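Local coordinates for protein secretion chaperonin CsaA (Picrophilus torridus, PDB 5ZDI) that probably binds tRNA through an OB-fold domain and is classed as a protein secretion chaperone of the CsaA family, at residues Val20-Glu25 with Tyr53-Leu58; Lys34-Phe37 with Gly42-Asn45. All coordinates share one frame; numbering follows the deposited sequence.

Interaction 1 (Val20-Glu25 with Tyr53-Leu58); sequences VSDFKE and YKKDEL
In this OB-fold domain, Lys-55 and Leu-58 of the short helical turn 55-58 meet Val-20 and Asp-22 at the end of strand 12-22. The turn comes between strands 43-48 and 62-66, where OB folds commonly carry their helix. Val-20 supplies the apolar half of the contact, and its two methyls divide the work. CG1 of Val-20 lies 3.8 Å from CG of Lys-55, and CG2 of Val-20 lies 4.0 Å from CB of Leu-58. With chi1 at -176°, CG1 is anti to the backbone N of Val-20, and this sends the two branches to different residues. Leu-58 is buried and also touches Tyr-31, Ile-50 and Leu-94, so this side faces the protein interior. Just ahead of the turn, the backbone N of Lys-54 donates a 2.8 Å hydrogen bond to OE1 of Glu-57. The Lys-55 chain runs past Val-20 and bends at chi3 (-131°) to bring its ammonium group to Asp-22. The ionic half is a salt bridge, with NZ of Lys-55 placed 2.9 Å from OD2 of Asp-22. The ammonium sits well above the carboxylate plane. A water accepts hydrogen bonds from both NZ of Lys-55 and the backbone N of Asp-22, each 2.9 Å long, and so adds a second link between the two residues.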
loop_
_atom_site.group_PDB
_atom_site.type_symbol
_atom_site.label_atom_id
_atom_site.label_comp_id
_atom_site.label_asym_id
_atom_site.label_seq_id
_atom_site.Cartn_x
_atom_site.Cartn_y
_atom_site.Cartn_z
ATOM N N VAL A 20 21.191 1.033 1.421
ATOM C CA VAL A 20 20.796 -0.324 1.817
ATOM C C VAL A 20 22.026 -1.018 2.371
ATOM O O VAL A 20 23.065 -0.932 1.714
ATOM C CB VAL A 20 20.323 -1.188 0.652
ATOM C CG1 VAL A 20 19.817 -2.571 1.168
ATOM C CG2 VAL A 20 19.240 -0.526 -0.116
ATOM N N SER A 21 21.901 -1.693 3.529
ATOM C CA SER A 21 23.016 -2.486 4.061
ATOM C C SER A 21 22.470 -3.792 4.640
ATOM O O SER A 21 21.319 -3.921 4.906
ATOM C CB SER A 21 23.802 -1.700 5.150
ATOM O OG SER A 21 23.063 -1.539 6.354
ATOM N N ASP A 22 23.345 -4.790 4.822
ATOM C CA ASP A 22 22.889 -6.015 5.474
ATOM C C ASP A 22 22.602 -5.805 6.948
ATOM O O ASP A 22 23.370 -5.125 7.630
ATOM C CB ASP A 22 23.865 -7.194 5.265
ATOM C CG ASP A 22 24.018 -7.557 3.828
ATOM O OD1 ASP A 22 22.998 -7.808 3.174
ATOM O OD2 ASP A 22 25.147 -7.689 3.327
ATOM N N PHE A 23 21.523 -6.401 7.466
ATOM C CA PHE A 23 21.221 -6.347 8.861
ATOM C C PHE A 23 21.758 -7.652 9.528
ATOM O O PHE A 23 21.027 -8.580 9.860
ATOM C CB PHE A 23 19.725 -6.130 9.070
ATOM C CG PHE A 23 19.305 -5.827 10.482
ATOM C CD1 PHE A 23 20.216 -5.716 11.521
ATOM C CD2 PHE A 23 17.946 -5.713 10.792
ATOM C CE1 PHE A 23 19.777 -5.473 12.788
ATOM C CE2 PHE A 23 17.525 -5.458 12.073
ATOM C CZ PHE A 23 18.451 -5.402 13.090
ATOM N N LYS A 24 23.061 -7.637 9.768
ATOM C CA LYS A 24 23.797 -8.858 10.156
ATOM C C LYS A 24 23.332 -9.491 11.455
ATOM O O LYS A 24 23.283 -10.728 11.596
ATOM C CB LYS A 24 25.270 -8.500 10.261
ATOM C CG LYS A 24 25.828 -8.177 8.912
ATOM C CD LYS A 24 27.279 -7.763 9.045
ATOM C CE LYS A 24 27.810 -7.302 7.723
ATOM N NZ LYS A 24 29.132 -6.695 7.946
ATOM N N GLU A 25 22.896 -8.666 12.381
ATOM C CA GLU A 25 22.476 -9.182 13.678
ATOM C C GLU A 25 21.057 -9.723 13.720
ATOM O O GLU A 25 20.621 -10.283 14.770
ATOM C CB GLU A 25 22.571 -8.014 14.710
ATOM C CG GLU A 25 23.968 -7.401 14.815
ATOM C CD GLU A 25 24.296 -6.260 13.827
ATOM O OE1 GLU A 25 23.608 -6.031 12.746
ATOM O OE2 GLU A 25 25.321 -5.575 14.149
ATOM N N TYR A 53 15.340 -9.156 -3.021
ATOM C CA TYR A 53 15.799 -8.115 -3.902
ATOM C C TYR A 53 17.312 -7.945 -3.663
ATOM O O TYR A 53 17.732 -7.944 -2.522
ATOM C CB TYR A 53 15.141 -6.796 -3.593
ATOM C CG TYR A 53 13.668 -6.695 -3.911
ATOM C CD1 TYR A 53 12.710 -7.305 -3.046
ATOM C CD2 TYR A 53 13.195 -5.889 -4.926
ATOM C CE1 TYR A 53 11.362 -7.215 -3.321
ATOM C CE2 TYR A 53 11.842 -5.782 -5.198
ATOM C CZ TYR A 53 10.945 -6.446 -4.380
ATOM O OH TYR A 53 9.563 -6.344 -4.613
ATOM N N LYS A 54 18.075 -7.666 -4.707
ATOM C CA LYS A 54 19.468 -7.277 -4.549
ATOM C C LYS A 54 19.497 -5.848 -4.128
ATOM O O LYS A 54 18.569 -5.104 -4.419
ATOM C CB LYS A 54 20.287 -7.457 -5.859
ATOM C CG LYS A 54 20.225 -8.860 -6.430
ATOM C CD LYS A 54 20.500 -9.912 -5.389
ATOM N N LYS A 55 20.540 -5.492 -3.414
ATOM C CA LYS A 55 20.675 -4.134 -2.908
ATOM C C LYS A 55 20.500 -3.130 -4.038
ATOM O O LYS A 55 19.772 -2.141 -3.886
ATOM C CB LYS A 55 21.974 -3.969 -2.165
ATOM C CG LYS A 55 22.067 -4.808 -0.885
ATOM C CD LYS A 55 23.354 -4.476 -0.113
ATOM C CE LYS A 55 24.114 -5.752 0.275
ATOM N NZ LYS A 55 25.288 -5.660 1.239
ATOM N N ASP A 56 21.140 -3.362 -5.185
ATOM C CA ASP A 56 21.010 -2.438 -6.303
ATOM C C ASP A 56 19.614 -2.297 -6.887
ATOM O O ASP A 56 19.312 -1.258 -7.448
ATOM C CB ASP A 56 22.042 -2.746 -7.402
ATOM C CG ASP A 56 23.456 -2.262 -7.033
ATOM O OD1 ASP A 56 23.633 -1.058 -6.709
ATOM O OD2 ASP A 56 24.389 -3.079 -7.099
ATOM N N GLU A 57 18.748 -3.279 -6.692
ATOM C CA GLU A 57 17.331 -3.149 -7.047
ATOM C C GLU A 57 16.546 -2.236 -6.158
ATOM O O GLU A 57 15.549 -1.725 -6.593
ATOM C CB GLU A 57 16.648 -4.489 -7.124
ATOM C CG GLU A 57 17.395 -5.425 -8.120
ATOM C CD GLU A 57 16.736 -6.790 -8.119
ATOM O OE1 GLU A 57 16.635 -7.508 -7.117
ATOM O OE2 GLU A 57 16.276 -7.143 -9.166
ATOM N N LEU A 58 17.044 -1.934 -4.959
ATOM C CA LEU A 58 16.273 -1.138 -4.041
ATOM C C LEU A 58 16.724 0.332 -4.052
ATOM O O LEU A 58 15.991 1.204 -3.649
ATOM C CB LEU A 58 16.376 -1.737 -2.641
ATOM C CG LEU A 58 15.925 -3.138 -2.449
ATOM C CD1 LEU A 58 16.275 -3.704 -1.085
ATOM C CD2 LEU A 58 14.392 -3.184 -2.620
HETATM O O HOH W 1 25.970 -4.359 3.746
#

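Interaction 2 (Lys34-Phe37 with Gly42-Asn45); sequences KIYF and GYKN
With chi1 at 176° and an extended chain beyond CG, Lys-34 lays its CE 3.5 Å from CD1 of Tyr-43. Tyr-43 takes chi1 -71°, which sets its ring between the side chains of Lys-34 and Tyr-36. CD1 of Tyr-36 sits over one face of that ring, 3.6 Å above its plane and toward the rim. The two rings meet obliquely, their planes at 46°. NZ of Lys-34 is on the opposite side, 5.0 Å from the centroid of the Tyr-43 ring, at most a weak cation-pi attraction. Replacing Lys-34 by alanine would remove CE and NZ, and would probably leave a gap beside the Tyr-43 ring opposite Tyr-36. Ile-35 and Lys-44 form an antiparallel hydrogen-bonded pair: Ile-35 N to Lys-44 O and Lys-44 N to Ile-35 O are both 2.9 Å. Phe-37 N donates to Gly-42 O, also at 2.9 Å, and this carbonyl lies at the Phe-37 ring edge. Gly-42 leaves helix 38-41 with positive phi. On the face opposite Lys-34, Tyr-36 and Tyr-43, Ile-35 packs on Ile-63 and Val-83. Strand 12-22 pairs with strand 31-36, and the backbone N of Asn-45 hydrogen-bonds OE1 of Glu-80 in strand 77-88.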
loop_
_atom_site.group_PDB
_atom_site.type_symbol
_atom_site.label_atom_id
_atom_site.label_comp_id
_atom_site.label_asym_id
_atom_site.label_seq_id
_atom_site.Cartn_x
_atom_site.Cartn_y
_atom_site.Cartn_z
ATOM N N LYS A 34 17.744 3.057 4.624
ATOM C CA LYS A 34 17.657 4.478 4.919
ATOM C C LYS A 34 16.804 5.095 3.815
ATOM O O LYS A 34 17.133 5.037 2.643
ATOM C CB LYS A 34 19.035 5.094 5.041
ATOM C CG LYS A 34 18.925 6.589 5.238
ATOM C CD LYS A 34 20.313 7.137 5.523
ATOM C CE LYS A 34 20.272 8.629 5.584
ATOM N NZ LYS A 34 21.596 8.974 6.177
ATOM N N ILE A 35 15.645 5.643 4.220
ATOM C CA ILE A 35 14.560 6.012 3.294
ATOM C C ILE A 35 14.234 7.502 3.506
ATOM O O ILE A 35 14.125 7.981 4.679
ATOM C CB ILE A 35 13.299 5.205 3.628
ATOM C CG1 ILE A 35 13.633 3.732 3.670
ATOM C CG2 ILE A 35 12.177 5.520 2.670
ATOM C CD1 ILE A 35 12.507 2.818 4.030
ATOM N N TYR A 36 14.067 8.195 2.399
ATOM C CA TYR A 36 13.747 9.655 2.414
ATOM C C TYR A 36 12.271 9.806 2.210
ATOM O O TYR A 36 11.725 9.203 1.319
ATOM C CB TYR A 36 14.485 10.358 1.293
ATOM C CG TYR A 36 14.214 11.870 1.250
ATOM C CD1 TYR A 36 14.583 12.697 2.320
ATOM C CD2 TYR A 36 13.602 12.466 0.126
ATOM C CE1 TYR A 36 14.367 14.077 2.258
ATOM C CE2 TYR A 36 13.311 13.841 0.106
ATOM C CZ TYR A 36 13.712 14.620 1.165
ATOM O OH TYR A 36 13.442 15.984 1.124
ATOM N N PHE A 37 11.617 10.606 3.073
ATOM C CA PHE A 37 10.162 10.773 3.098
ATOM C C PHE A 37 9.800 12.265 2.911
ATOM O O PHE A 37 8.738 12.719 3.299
ATOM C CB PHE A 37 9.672 10.285 4.454
ATOM C CG PHE A 37 9.578 8.791 4.538
ATOM C CD1 PHE A 37 8.507 8.104 3.936
ATOM C CD2 PHE A 37 10.499 8.059 5.272
ATOM C CE1 PHE A 37 8.401 6.723 3.980
ATOM C CE2 PHE A 37 10.390 6.659 5.359
ATOM C CZ PHE A 37 9.376 5.999 4.715
ATOM N N GLY A 42 11.829 13.886 6.685
ATOM C CA GLY A 42 13.225 13.564 6.430
ATOM C C GLY A 42 13.515 12.084 6.290
ATOM O O GLY A 42 12.697 11.362 5.694
ATOM N N TYR A 43 14.686 11.653 6.812
ATOM C CA TYR A 43 15.127 10.259 6.678
ATOM C C TYR A 43 14.673 9.407 7.830
ATOM O O TYR A 43 14.703 9.830 8.991
ATOM C CB TYR A 43 16.666 10.208 6.602
ATOM C CG TYR A 43 17.178 10.741 5.305
ATOM C CD1 TYR A 43 17.290 9.928 4.186
ATOM C CD2 TYR A 43 17.511 12.081 5.153
ATOM C CE1 TYR A 43 17.751 10.423 2.960
ATOM C CE2 TYR A 43 17.936 12.566 3.919
ATOM C CZ TYR A 43 18.099 11.729 2.852
ATOM O OH TYR A 43 18.554 12.283 1.663
ATOM N N LYS A 44 14.303 8.158 7.554
ATOM C CA LYS A 44 13.962 7.208 8.587
ATOM C C LYS A 44 14.618 5.900 8.157
ATOM O O LYS A 44 14.724 5.596 6.948
ATOM C CB LYS A 44 12.471 7.014 8.703
ATOM C CG LYS A 44 11.605 8.219 9.078
ATOM C CD LYS A 44 11.874 8.618 10.513
ATOM C CE LYS A 44 11.212 9.979 10.835
ATOM N NZ LYS A 44 11.746 10.508 12.165
ATOM N N ASN A 45 14.941 5.101 9.142
ATOM C CA ASN A 45 15.519 3.798 8.945
ATOM C C ASN A 45 14.456 2.753 9.119
ATOM O O ASN A 45 13.463 2.917 9.857
ATOM C CB ASN A 45 16.619 3.540 9.971
ATOM C CG ASN A 45 17.855 4.415 9.772
ATOM O OD1 ASN A 45 18.220 4.843 8.645
ATOM N ND2 ASN A 45 18.504 4.672 10.879
#

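Overall arrangement
From the N terminus, the chain first runs through strand 12-22, whose last residues form one side of interaction 1. Strand 31-36 follows and pairs antiparallel with it. Helix 38-41 then turns the chain back, and interaction 2 closes this short hairpin by joining strand 31-36 to strand 43-48. The chain next reaches helix 55-58, which returns to strand 12-22 and completes interaction 1. The larger closure thus encloses the smaller one, and the two do not cross. Their centres are 15 Å apart, with nearest atoms about 5 Å apart. Interaction 2 joins neighbouring strands of the sheet, whereas interaction 1 joins helix 55-58 to the end of strand 12-22.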